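Iron-regulated ABC transporter siderophore-binding protein SirA (Staphylococcus aureus subsp. aureus, PDB 3MWF) binds the iron-loaded siderophore staphyloferrin B and probably hands it to an ABC transporter for uptake into the cell. Local coordinates at residues N167-H172 and K227-A232; H172-A177 and I206-S211. One frame throughout, in Å; residues are numbered along the deposited sequence.

Contact 1 (N167-H172 and K227-A232). With SE8 (5-[(2-{[(3S)-5-{[(2S)-2-amino-2-carboxyethyl]amino}-3-carboxy-3-hydroxy-5-oxopentanoyl]amino}ethyl)amino]-2,5-dioxopentanoic acid), chain C.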
ATOM      1  N   ASN A 167       1.165   9.616  -9.494  1.00 10.96           N
ATOM      2  CA  ASN A 167      -0.114   9.877  -8.796  1.00 11.35           C
ATOM      3  C   ASN A 167      -0.430  11.351  -8.866  1.00 11.58           C
ATOM      4  O   ASN A 167       0.286  12.205  -8.292  1.00 12.00           O
ATOM      5  CB  ASN A 167       0.034   9.383  -7.345  1.00 10.57           C
ATOM      6  CG  ASN A 167      -0.983   9.979  -6.354  1.00 12.86           C
ATOM      7  OD1 ASN A 167      -0.598  10.314  -5.228  1.00 14.17           O
ATOM      8  ND2 ASN A 167      -2.261  10.109  -6.751  1.00 12.81           N
ATOM      9  N   PHE A 168      -1.512  11.679  -9.579  1.00 12.50           N
ATOM     10  CA  PHE A 168      -1.958  13.068  -9.608  1.00 12.23           C
ATOM     11  C   PHE A 168      -2.827  13.341  -8.381  1.00 12.49           C
ATOM     12  O   PHE A 168      -3.761  12.567  -8.094  1.00 14.45           O
ATOM     13  CB  PHE A 168      -2.715  13.371 -10.896  1.00 12.48           C
ATOM     14  CG  PHE A 168      -1.848  13.245 -12.110  1.00 12.82           C
ATOM     15  CD1 PHE A 168      -0.746  14.079 -12.241  1.00 14.57           C
ATOM     16  CD2 PHE A 168      -2.096  12.275 -13.070  1.00 14.38           C
ATOM     17  CE1 PHE A 168       0.100  13.975 -13.329  1.00 14.74           C
ATOM     18  CE2 PHE A 168      -1.249  12.169 -14.201  1.00 15.79           C
ATOM     19  CZ  PHE A 168      -0.139  13.019 -14.313  1.00 15.76           C
ATOM     20  N   ARG A 169      -2.482  14.400  -7.648  1.00 11.67           N
ATOM     21  CA  ARG A 169      -3.249  14.792  -6.441  1.00 12.76           C
ATOM     22  C   ARG A 169      -3.894  16.136  -6.714  1.00 13.78           C
ATOM     23  O   ARG A 169      -3.803  16.652  -7.821  1.00 14.58           O
ATOM     24  CB  ARG A 169      -2.339  14.874  -5.225  1.00 12.75           C
ATOM     25  CG  ARG A 169      -1.658  13.536  -4.877  1.00 14.98           C
ATOM     26  CD  ARG A 169      -1.715  13.259  -3.345  1.00 19.63           C
ATOM     27  NE  ARG A 169      -1.645  11.820  -3.156  1.00 23.01           N
ATOM     28  CZ  ARG A 169      -2.232  11.135  -2.206  1.00 18.43           C
ATOM     29  NH1 ARG A 169      -3.010  11.720  -1.263  1.00 12.65           N
ATOM     30  NH2 ARG A 169      -2.044   9.836  -2.214  1.00 21.88           N
ATOM     31  N   ALA A 170      -4.551  16.709  -5.714  1.00 14.65           N
ATOM     32  CA  ALA A 170      -5.287  17.960  -5.929  1.00 15.19           C
ATOM     33  C   ALA A 170      -4.383  19.178  -6.205  1.00 16.25           C
ATOM     34  O   ALA A 170      -4.788  20.118  -6.916  1.00 17.44           O
ATOM     35  CB  ALA A 170      -6.210  18.240  -4.691  1.00 15.99           C
ATOM     36  N   ASP A 171      -3.179  19.177  -5.627  1.00 16.02           N
ATOM     37  CA  ASP A 171      -2.312  20.373  -5.641  1.00 17.42           C
ATOM     38  C   ASP A 171      -0.837  20.022  -5.872  1.00 16.84           C
ATOM     39  O   ASP A 171       0.045  20.867  -5.683  1.00 17.91           O
ATOM     40  CB  ASP A 171      -2.465  21.159  -4.324  1.00 18.18           C
ATOM     41  CG  ASP A 171      -2.125  20.310  -3.086  1.00 21.64           C
ATOM     42  OD1 ASP A 171      -1.679  19.132  -3.226  1.00 23.39           O
ATOM     43  OD2 ASP A 171      -2.328  20.811  -1.952  1.00 25.84           O
ATOM     44  N   HIS A 172      -0.572  18.775  -6.274  1.00 16.17           N
ATOM     45  CA  HIS A 172       0.795  18.327  -6.581  1.00 14.90           C
ATOM     46  C   HIS A 172       0.736  16.964  -7.239  1.00 13.90           C
ATOM     47  O   HIS A 172      -0.345  16.406  -7.414  1.00 14.40           O
ATOM     48  CB  HIS A 172       1.713  18.308  -5.324  1.00 14.85           C
ATOM     49  CG  HIS A 172       1.422  17.204  -4.342  1.00 16.05           C
ATOM     50  ND1 HIS A 172       0.346  17.241  -3.478  1.00 18.08           N
ATOM     51  CD2 HIS A 172       2.092  16.054  -4.060  1.00 16.63           C
ATOM     52  CE1 HIS A 172       0.353  16.158  -2.716  1.00 19.67           C
ATOM     53  NE2 HIS A 172       1.407  15.423  -3.043  1.00 17.45           N
ATOM     54  N   LYS A 227      -5.081   8.340 -10.034  1.00 14.41           N
ATOM     55  CA  LYS A 227      -5.704   9.609  -9.636  1.00 13.92           C
ATOM     56  C   LYS A 227      -6.218   9.368  -8.220  1.00 14.07           C
ATOM     57  O   LYS A 227      -7.093   8.522  -8.018  1.00 15.07           O
ATOM     58  CB  LYS A 227      -6.859   9.944 -10.591  1.00 14.98           C
ATOM     59  CG  LYS A 227      -6.356  10.525 -11.911  1.00 18.65           C
ATOM     60  CD  LYS A 227      -7.518  10.831 -12.867  1.00 27.09           C
ATOM     61  CE  LYS A 227      -8.052   9.582 -13.534  1.00 30.18           C
ATOM     62  NZ  LYS A 227      -7.103   9.069 -14.594  1.00 35.56           N
ATOM     63  N   SER A 228      -5.640  10.049  -7.235  1.00 12.59           N
ATOM     64  CA  SER A 228      -5.978   9.762  -5.840  1.00 13.45           C
ATOM     65  C   SER A 228      -5.573  10.902  -4.936  1.00 13.09           C
ATOM     66  O   SER A 228      -4.431  11.345  -4.957  1.00 13.61           O
ATOM     67  CB  SER A 228      -5.292   8.462  -5.384  1.00 13.17           C
ATOM     68  OG  SER A 228      -5.621   8.137  -4.032  1.00 13.04           O
ATOM     69  N   ASP A 229      -6.533  11.412  -4.174  1.00 12.05           N
ATOM     70  CA  ASP A 229      -6.244  12.374  -3.107  1.00 12.73           C
ATOM     71  C   ASP A 229      -7.431  12.335  -2.133  1.00 12.50           C
ATOM     72  O   ASP A 229      -8.381  13.155  -2.243  1.00 13.26           O
ATOM     73  CB  ASP A 229      -6.001  13.795  -3.664  1.00 13.07           C
ATOM     74  CG  ASP A 229      -5.440  14.759  -2.628  1.00 15.78           C
ATOM     75  OD1 ASP A 229      -5.535  14.475  -1.414  1.00 18.18           O
ATOM     76  OD2 ASP A 229      -4.946  15.850  -3.004  1.00 14.87           O
ATOM     77  N   PRO A 230      -7.398  11.370  -1.193  1.00 12.64           N
ATOM     78  CA  PRO A 230      -8.611  11.050  -0.427  1.00 13.12           C
ATOM     79  C   PRO A 230      -9.159  12.216   0.356  1.00 14.85           C
ATOM     80  O   PRO A 230     -10.391  12.371   0.464  1.00 16.60           O
ATOM     81  CB  PRO A 230      -8.124   9.984   0.557  1.00 13.47           C
ATOM     82  CG  PRO A 230      -7.139   9.196  -0.309  1.00 14.31           C
ATOM     83  CD  PRO A 230      -6.379  10.301  -1.063  1.00 12.06           C
ATOM     84  N   ASN A 231      -8.267  13.002   0.923  1.00 15.39           N
ATOM     85  CA  ASN A 231      -8.716  14.105   1.761  1.00 17.48           C
ATOM     86  C   ASN A 231      -8.912  15.473   1.089  1.00 17.85           C
ATOM     87  O   ASN A 231      -9.251  16.466   1.765  1.00 18.35           O
ATOM     88  CB  ASN A 231      -7.874  14.126   3.021  1.00 18.68           C
ATOM     89  CG  ASN A 231      -8.284  12.998   3.979  1.00 20.03           C
ATOM     90  OD1 ASN A 231      -7.569  12.677   4.928  1.00 25.55           O
ATOM     91  ND2 ASN A 231      -9.453  12.410   3.736  1.00 22.20           N
ATOM     92  N   ALA A 232      -8.759  15.512  -0.234  1.00 17.60           N
ATOM     93  CA  ALA A 232      -9.082  16.727  -1.002  1.00 18.10           C
ATOM     94  C   ALA A 232     -10.547  17.079  -0.763  1.00 19.18           C
ATOM     95  O   ALA A 232     -11.404  16.204  -0.797  1.00 19.63           O
ATOM     96  CB  ALA A 232      -8.847  16.534  -2.508  1.00 17.05           C
TER
HETATM   97  C1  SE8 C   1      -2.712  11.264   4.558  1.00 15.32           C
HETATM   98  C2  SE8 C   1      -3.135  11.571   3.148  1.00 15.19           C
HETATM   99  C3  SE8 C   1      -4.251  10.638   2.703  1.00 12.64           C
HETATM  100  N4  SE8 C   1      -3.821   9.248   2.598  1.00 12.67           N
HETATM  101  C5  SE8 C   1      -3.400   8.731   1.462  1.00 14.42           C
HETATM  102  C6  SE8 C   1      -2.828   7.336   1.522  1.00 12.23           C
HETATM  103  C7  SE8 C   1      -1.355   7.368   1.931  1.00 13.83           C
HETATM  104  C8  SE8 C   1      -0.887   5.917   2.142  1.00 12.42           C
HETATM  105  C9  SE8 C   1       0.619   5.761   2.339  1.00 12.89           C
HETATM  106  N10 SE8 C   1       1.265   6.720   3.000  1.00 12.42           N
HETATM  107  C11 SE8 C   1       2.685   6.572   3.225  1.00 16.54           C
HETATM  108  C12 SE8 C   1       2.997   6.530   4.711  1.00 22.20           C
HETATM  109  N13 SE8 C   1       4.394   6.834   4.989  1.00 28.35           N
HETATM  110  C14 SE8 C   1       4.899   8.100   5.088  1.00 30.94           C
HETATM  111  C15 SE8 C   1       3.970   9.253   5.323  1.00 31.51           C
HETATM  112  C16 SE8 C   1       3.434   9.532   3.941  1.00 27.47           C
HETATM  113  C17 SE8 C   1       2.034  10.057   3.875  1.00 23.01           C
HETATM  114  C18 SE8 C   1       1.923  11.314   3.152  1.00 22.62           C
HETATM  115  O19 SE8 C   1      -3.469  11.618   5.499  1.00 14.72           O
HETATM  116  O20 SE8 C   1      -1.605  10.717   4.736  1.00 13.74           O
HETATM  117  N21 SE8 C   1      -1.964  11.447   2.259  1.00 13.76           N
HETATM  118  O22 SE8 C   1      -3.440   9.308   0.393  1.00 14.01           O
HETATM  119  C23 SE8 C   1      -0.535   8.095   0.879  1.00 13.21           C
HETATM  120  O24 SE8 C   1      -0.262   7.514  -0.200  1.00 13.16           O
HETATM  121  O25 SE8 C   1      -0.125   9.261   1.108  1.00 12.77           O
HETATM  122  O26 SE8 C   1      -1.230   8.142   3.137  1.00 13.11           O
HETATM  123  O27 SE8 C   1       1.184   4.762   1.906  1.00 12.69           O
HETATM  124  O28 SE8 C   1       6.085   8.347   4.962  1.00 37.49           O
HETATM  125  O29 SE8 C   1       1.050   9.419   4.262  1.00 16.88           O
HETATM  126  O30 SE8 C   1       0.847  11.587   2.629  1.00 16.43           O
HETATM  127  O31 SE8 C   1       2.923  12.066   3.037  1.00 27.30           O
HETATM  128  O   HOH W   1      -2.374  14.965  -0.549  1.00 22.98           O
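The guanidinium of Arg169 lies with one face against the backbone carbonyl oxygen of Ser228 while its edge reaches the siderophore SE8. Ser228 O sits 3.4 Å from Arg169 NE, but the angle is too poor for a hydrogen bond. The N-H of Arg169 NE goes instead to Asn167 OD1 at 2.8 Å, in the carbonyl plane and on a lone pair of that oxygen. Arg169 NH1 and NH2 both donate to SE8 O22, each at 3.0 Å, so the ligand oxygen is held by two N-H groups in a fork. Bonds at both ends of the group thus fix its rotation.

Asn167 links the two segments as well as positioning the arginine. Its CG stands anti to the backbone N (chi1 160°), which brings the amide over to Ser228. Asn167 ND2 then donates to Ser228 O at 3.1 Å, almost straight and in the amide plane. The same ND2 also bonds Val226 O.

The backbones meet at the ends of two parallel strands, 163-168 and 222-227, of the five-stranded sheet of one lobe. Phe168 pairs with Lys227 there, and Ser228 N donates to Phe168 O at 3.3 Å. Beyond this point both chains turn into loops that line the ligand pocket.

Asp229 opens a type I beta turn to Ala232. The Asp229 and Arg169 side chains cross at about a right angle, with carboxylate and guanidinium planes 50° apart. Asp229 OD2 takes the N-H of Ala170 at 2.9 Å on its anti lone pair. Asp229 OD1 makes a long salt bridge to Arg169 NH1 (3.7 Å), and a water joins the same two atoms weakly. Pro230 CD packs against Arg169 NH1 and also approaches SE8 O22. Farther out, the methyls of Ala170 and Ala232 touch.

Contact 2 (H172-A177 and I206-S211). With SE8 (5-[(2-{[(3S)-5-{[(2S)-2-amino-2-carboxyethyl]amino}-3-carboxy-3-hydroxy-5-oxopentanoyl]amino}ethyl)amino]-2,5-dioxopentanoic acid), chain C.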
ATOM      1  N   HIS A 172      -0.572  18.775  -6.274  1.00 16.17           N
ATOM      2  CA  HIS A 172       0.795  18.327  -6.581  1.00 14.90           C
ATOM      3  C   HIS A 172       0.736  16.964  -7.239  1.00 13.90           C
ATOM      4  O   HIS A 172      -0.345  16.406  -7.414  1.00 14.40           O
ATOM      5  CB  HIS A 172       1.713  18.308  -5.324  1.00 14.85           C
ATOM      6  CG  HIS A 172       1.422  17.204  -4.342  1.00 16.05           C
ATOM      7  ND1 HIS A 172       0.346  17.241  -3.478  1.00 18.08           N
ATOM      8  CD2 HIS A 172       2.092  16.054  -4.060  1.00 16.63           C
ATOM      9  CE1 HIS A 172       0.353  16.158  -2.716  1.00 19.67           C
ATOM     10  NE2 HIS A 172       1.407  15.423  -3.043  1.00 17.45           N
ATOM     11  N   THR A 173       1.899  16.424  -7.593  1.00 13.29           N
ATOM     12  CA  THR A 173       1.963  15.128  -8.214  1.00 13.51           C
ATOM     13  C   THR A 173       2.999  14.309  -7.447  1.00 13.43           C
ATOM     14  O   THR A 173       3.966  14.869  -6.943  1.00 15.68           O
ATOM     15  CB  THR A 173       2.340  15.246  -9.701  1.00 13.87           C
ATOM     16  OG1 THR A 173       1.296  15.956 -10.395  1.00 14.67           O
ATOM     17  CG2 THR A 173       2.530  13.873 -10.350  1.00 13.46           C
ATOM     18  N   ARG A 174       2.770  13.015  -7.309  1.00 11.97           N
ATOM     19  CA  ARG A 174       3.740  12.144  -6.637  1.00 11.42           C
ATOM     20  C   ARG A 174       4.282  11.047  -7.542  1.00 11.88           C
ATOM     21  O   ARG A 174       3.622  10.633  -8.483  1.00 11.78           O
ATOM     22  CB  ARG A 174       3.085  11.476  -5.424  1.00 11.73           C
ATOM     23  CG  ARG A 174       2.788  12.490  -4.283  1.00 12.31           C
ATOM     24  CD  ARG A 174       2.025  11.757  -3.201  1.00 11.89           C
ATOM     25  NE  ARG A 174       1.665  12.687  -2.117  1.00 11.97           N
ATOM     26  CZ  ARG A 174       1.294  12.267  -0.909  1.00 13.42           C
ATOM     27  NH1 ARG A 174       1.167  10.956  -0.677  1.00 11.06           N
ATOM     28  NH2 ARG A 174       0.988  13.161   0.046  1.00 15.99           N
ATOM     29  N   ILE A 175       5.486  10.569  -7.244  1.00 10.38           N
ATOM     30  CA  ILE A 175       5.922   9.294  -7.850  1.00 10.77           C
ATOM     31  C   ILE A 175       6.047   8.305  -6.715  1.00 11.07           C
ATOM     32  O   ILE A 175       6.765   8.577  -5.747  1.00 11.44           O
ATOM     33  CB  ILE A 175       7.315   9.420  -8.550  1.00 10.62           C
ATOM     34  CG1 ILE A 175       7.262  10.534  -9.590  1.00 11.81           C
ATOM     35  CG2 ILE A 175       7.721   8.038  -9.127  1.00  9.31           C
ATOM     36  CD1 ILE A 175       8.704  10.887 -10.199  1.00 12.14           C
ATOM     37  N   TYR A 176       5.341   7.168  -6.810  1.00 11.15           N
ATOM     38  CA  TYR A 176       5.450   6.109  -5.805  1.00 11.15           C
ATOM     39  C   TYR A 176       6.570   5.198  -6.283  1.00 11.73           C
ATOM     40  O   TYR A 176       6.321   4.170  -6.887  1.00 12.44           O
ATOM     41  CB  TYR A 176       4.106   5.365  -5.604  1.00 11.10           C
ATOM     42  CG  TYR A 176       3.177   6.168  -4.753  1.00 10.58           C
ATOM     43  CD1 TYR A 176       2.600   7.340  -5.244  1.00  9.82           C
ATOM     44  CD2 TYR A 176       2.895   5.774  -3.433  1.00 10.06           C
ATOM     45  CE1 TYR A 176       1.772   8.141  -4.432  1.00  9.03           C
ATOM     46  CE2 TYR A 176       2.070   6.550  -2.619  1.00 11.74           C
ATOM     47  CZ  TYR A 176       1.510   7.733  -3.123  1.00 11.99           C
ATOM     48  OH  TYR A 176       0.696   8.536  -2.356  1.00 12.16           O
ATOM     49  N   ALA A 177       7.806   5.646  -6.042  1.00 12.01           N
ATOM     50  CA  ALA A 177       9.016   4.934  -6.463  1.00 12.34           C
ATOM     51  C   ALA A 177       9.151   3.656  -5.657  1.00 12.73           C
ATOM     52  O   ALA A 177       9.295   2.558  -6.209  1.00 13.50           O
ATOM     53  CB  ALA A 177      10.255   5.851  -6.284  1.00 12.85           C
ATOM     54  N   ILE A 206       8.275   7.889  -1.519  1.00 15.80           N
ATOM     55  CA  ILE A 206       7.196   8.574  -2.224  1.00 15.59           C
ATOM     56  C   ILE A 206       7.709   9.973  -2.455  1.00 15.72           C
ATOM     57  O   ILE A 206       8.031  10.681  -1.488  1.00 16.81           O
ATOM     58  CB  ILE A 206       5.905   8.587  -1.366  1.00 15.86           C
ATOM     59  CG1 ILE A 206       5.436   7.139  -1.147  1.00 16.33           C
ATOM     60  CG2 ILE A 206       4.806   9.470  -2.056  1.00 15.99           C
ATOM     61  CD1 ILE A 206       4.424   6.930  -0.005  1.00 18.07           C
ATOM     62  N   ILE A 207       7.850  10.353  -3.719  1.00 14.29           N
ATOM     63  CA  ILE A 207       8.418  11.643  -4.089  1.00 14.39           C
ATOM     64  C   ILE A 207       7.320  12.637  -4.404  1.00 14.19           C
ATOM     65  O   ILE A 207       6.506  12.395  -5.295  1.00 13.29           O
ATOM     66  CB  ILE A 207       9.330  11.483  -5.311  1.00 14.10           C
ATOM     67  CG1 ILE A 207      10.414  10.460  -4.980  1.00 17.45           C
ATOM     68  CG2 ILE A 207       9.931  12.823  -5.727  1.00 16.43           C
ATOM     69  CD1 ILE A 207      11.047   9.880  -6.156  1.00 20.38           C
ATOM     70  N   GLN A 208       7.281  13.752  -3.669  1.00 14.81           N
ATOM     71  CA  GLN A 208       6.291  14.775  -3.962  1.00 16.02           C
ATOM     72  C   GLN A 208       6.931  15.726  -4.929  1.00 16.53           C
ATOM     73  O   GLN A 208       8.097  16.126  -4.726  1.00 19.75           O
ATOM     74  CB  GLN A 208       5.911  15.525  -2.693  1.00 17.37           C
ATOM     75  CG  GLN A 208       5.213  14.657  -1.733  1.00 20.40           C
ATOM     76  CD  GLN A 208       4.403  15.463  -0.709  1.00 25.30           C
ATOM     77  OE1 GLN A 208       3.556  14.900  -0.036  1.00 27.57           O
ATOM     78  NE2 GLN A 208       4.662  16.796  -0.601  1.00 25.91           N
ATOM     79  N   LEU A 209       6.235  16.023  -6.019  1.00 14.43           N
ATOM     80  CA  LEU A 209       6.718  16.987  -6.993  1.00 13.90           C
ATOM     81  C   LEU A 209       5.792  18.164  -7.110  1.00 15.28           C
ATOM     82  O   LEU A 209       4.559  18.009  -7.177  1.00 15.29           O
ATOM     83  CB  LEU A 209       6.834  16.334  -8.359  1.00 13.73           C
ATOM     84  CG  LEU A 209       7.787  15.150  -8.393  1.00 14.33           C
ATOM     85  CD1 LEU A 209       7.749  14.546  -9.762  1.00 15.76           C
ATOM     86  CD2 LEU A 209       9.227  15.613  -8.010  1.00 16.42           C
ATOM     87  N   THR A 210       6.382  19.345  -7.191  1.00 15.30           N
ATOM     88  CA  THR A 210       5.591  20.569  -7.193  1.00 16.60           C
ATOM     89  C   THR A 210       5.714  21.284  -8.530  1.00 17.43           C
ATOM     90  O   THR A 210       4.951  22.212  -8.797  1.00 18.14           O
ATOM     91  CB  THR A 210       6.033  21.508  -6.042  1.00 17.12           C
ATOM     92  OG1 THR A 210       7.417  21.845  -6.197  1.00 17.73           O
ATOM     93  CG2 THR A 210       5.900  20.807  -4.692  1.00 17.50           C
ATOM     94  N   SER A 211       6.685  20.875  -9.359  1.00 16.28           N
ATOM     95  CA  SER A 211       6.948  21.558 -10.628  1.00 16.37           C
ATOM     96  C   SER A 211       6.891  20.600 -11.807  1.00 16.83           C
ATOM     97  O   SER A 211       7.459  19.522 -11.739  1.00 15.52           O
ATOM     98  CB  SER A 211       8.322  22.213 -10.599  1.00 17.78           C
ATOM     99  OG  SER A 211       8.636  22.814 -11.857  1.00 20.13           O
TER
HETATM  100  C1  SE8 C   1      -2.712  11.264   4.558  1.00 15.32           C
HETATM  101  C2  SE8 C   1      -3.135  11.571   3.148  1.00 15.19           C
HETATM  102  C3  SE8 C   1      -4.251  10.638   2.703  1.00 12.64           C
HETATM  103  N4  SE8 C   1      -3.821   9.248   2.598  1.00 12.67           N
HETATM  104  C5  SE8 C   1      -3.400   8.731   1.462  1.00 14.42           C
HETATM  105  C6  SE8 C   1      -2.828   7.336   1.522  1.00 12.23           C
HETATM  106  C7  SE8 C   1      -1.355   7.368   1.931  1.00 13.83           C
HETATM  107  C8  SE8 C   1      -0.887   5.917   2.142  1.00 12.42           C
HETATM  108  C9  SE8 C   1       0.619   5.761   2.339  1.00 12.89           C
HETATM  109  N10 SE8 C   1       1.265   6.720   3.000  1.00 12.42           N
HETATM  110  C11 SE8 C   1       2.685   6.572   3.225  1.00 16.54           C
HETATM  111  C12 SE8 C   1       2.997   6.530   4.711  1.00 22.20           C
HETATM  112  N13 SE8 C   1       4.394   6.834   4.989  1.00 28.35           N
HETATM  113  C14 SE8 C   1       4.899   8.100   5.088  1.00 30.94           C
HETATM  114  C15 SE8 C   1       3.970   9.253   5.323  1.00 31.51           C
HETATM  115  C16 SE8 C   1       3.434   9.532   3.941  1.00 27.47           C
HETATM  116  C17 SE8 C   1       2.034  10.057   3.875  1.00 23.01           C
HETATM  117  C18 SE8 C   1       1.923  11.314   3.152  1.00 22.62           C
HETATM  118  O19 SE8 C   1      -3.469  11.618   5.499  1.00 14.72           O
HETATM  119  O20 SE8 C   1      -1.605  10.717   4.736  1.00 13.74           O
HETATM  120  N21 SE8 C   1      -1.964  11.447   2.259  1.00 13.76           N
HETATM  121  O22 SE8 C   1      -3.440   9.308   0.393  1.00 14.01           O
HETATM  122  C23 SE8 C   1      -0.535   8.095   0.879  1.00 13.21           C
HETATM  123  O24 SE8 C   1      -0.262   7.514  -0.200  1.00 13.16           O
HETATM  124  O25 SE8 C   1      -0.125   9.261   1.108  1.00 12.77           O
HETATM  125  O26 SE8 C   1      -1.230   8.142   3.137  1.00 13.11           O
HETATM  126  O27 SE8 C   1       1.184   4.762   1.906  1.00 12.69           O
HETATM  127  O28 SE8 C   1       6.085   8.347   4.962  1.00 37.49           O
HETATM  128  O29 SE8 C   1       1.050   9.419   4.262  1.00 16.88           O
HETATM  129  O30 SE8 C   1       0.847  11.587   2.629  1.00 16.43           O
HETATM  130  O31 SE8 C   1       2.923  12.066   3.037  1.00 27.30           O
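Strands 173-176 and 206-209 run antiparallel, their axes 4.6 Å apart at closest, with Thr173-Leu209 and Ile175-Ile207 as hydrogen-bonded pairs. Each pair has two N-H...O bonds; Leu209 N to Thr173 O is the shortest, at 2.7 Å.

Arg174, Tyr176, Ile206 and Gln208 share the sheet face that meets SE8. The Arg174 chain is extended from CG to NE (chi2 175°, chi3 -178°), which carries its guanidinium out to the ligand. Arg174 NE donates to His172 NE2 at 2.9 Å, near the planes of both groups. Arg174 NH1 donates to Tyr176 OH and to SE8 O25, the latter at 2.8 Å, and Arg174 NH2 bonds SE8 O30 at 3.0 Å. The Gln208 side chain runs alongside Arg174, pointing the same way.

The Tyr176 hydroxyl receives the arginine N-H and donates to SE8 O24 at 2.6 Å, with this oxygen at the ring edge. Ile206 packs over one face of the same ring in a CH-pi contact, its CG2 4.0 Å from the Tyr176 centroid. Ile206 CD1 meets Tyr176 CE2 and SE8 C11, so one side chain touches both ring and ligand.

The other face carries Thr173, Ile175, Ile207 and Leu209 and is largely apolar. Ile175 CD1 packs on Leu209 CD1 at 3.8 Å, and helices 194-201 and 236-246 lie against this side.

Strand 206-209 is the outermost strand here, and its pairing with 173-176 forms an antiparallel edge of the sheet. The face with Arg174 and Tyr176 forms part of the siderophore site of a protein of the periplasmic-binding-protein family, where arginine and tyrosine grip the ligand's carboxylates.

In the fold
Strand 163-168 leads into the loop that carries Arg169, and the chain then returns along strand 173-176. Contact 2 closes the shorter loop, in which helices 179-187 and 194-201 precede strand 206-209. The chain continues through strand 222-227 to residues 227-232, where contact 1 closes a longer loop that encloses contact 2. Both contacts belong to one mixed sheet: contact 1 joins strand 163-168 to its parallel neighbour, and contact 2 adds the antiparallel edge strand. His172 belongs to both contacts, and a probable hydrogen bond from Arg174 N to Asn167 O joins them. Together they bring Arg169, Arg174 and Tyr176 to the same siderophore.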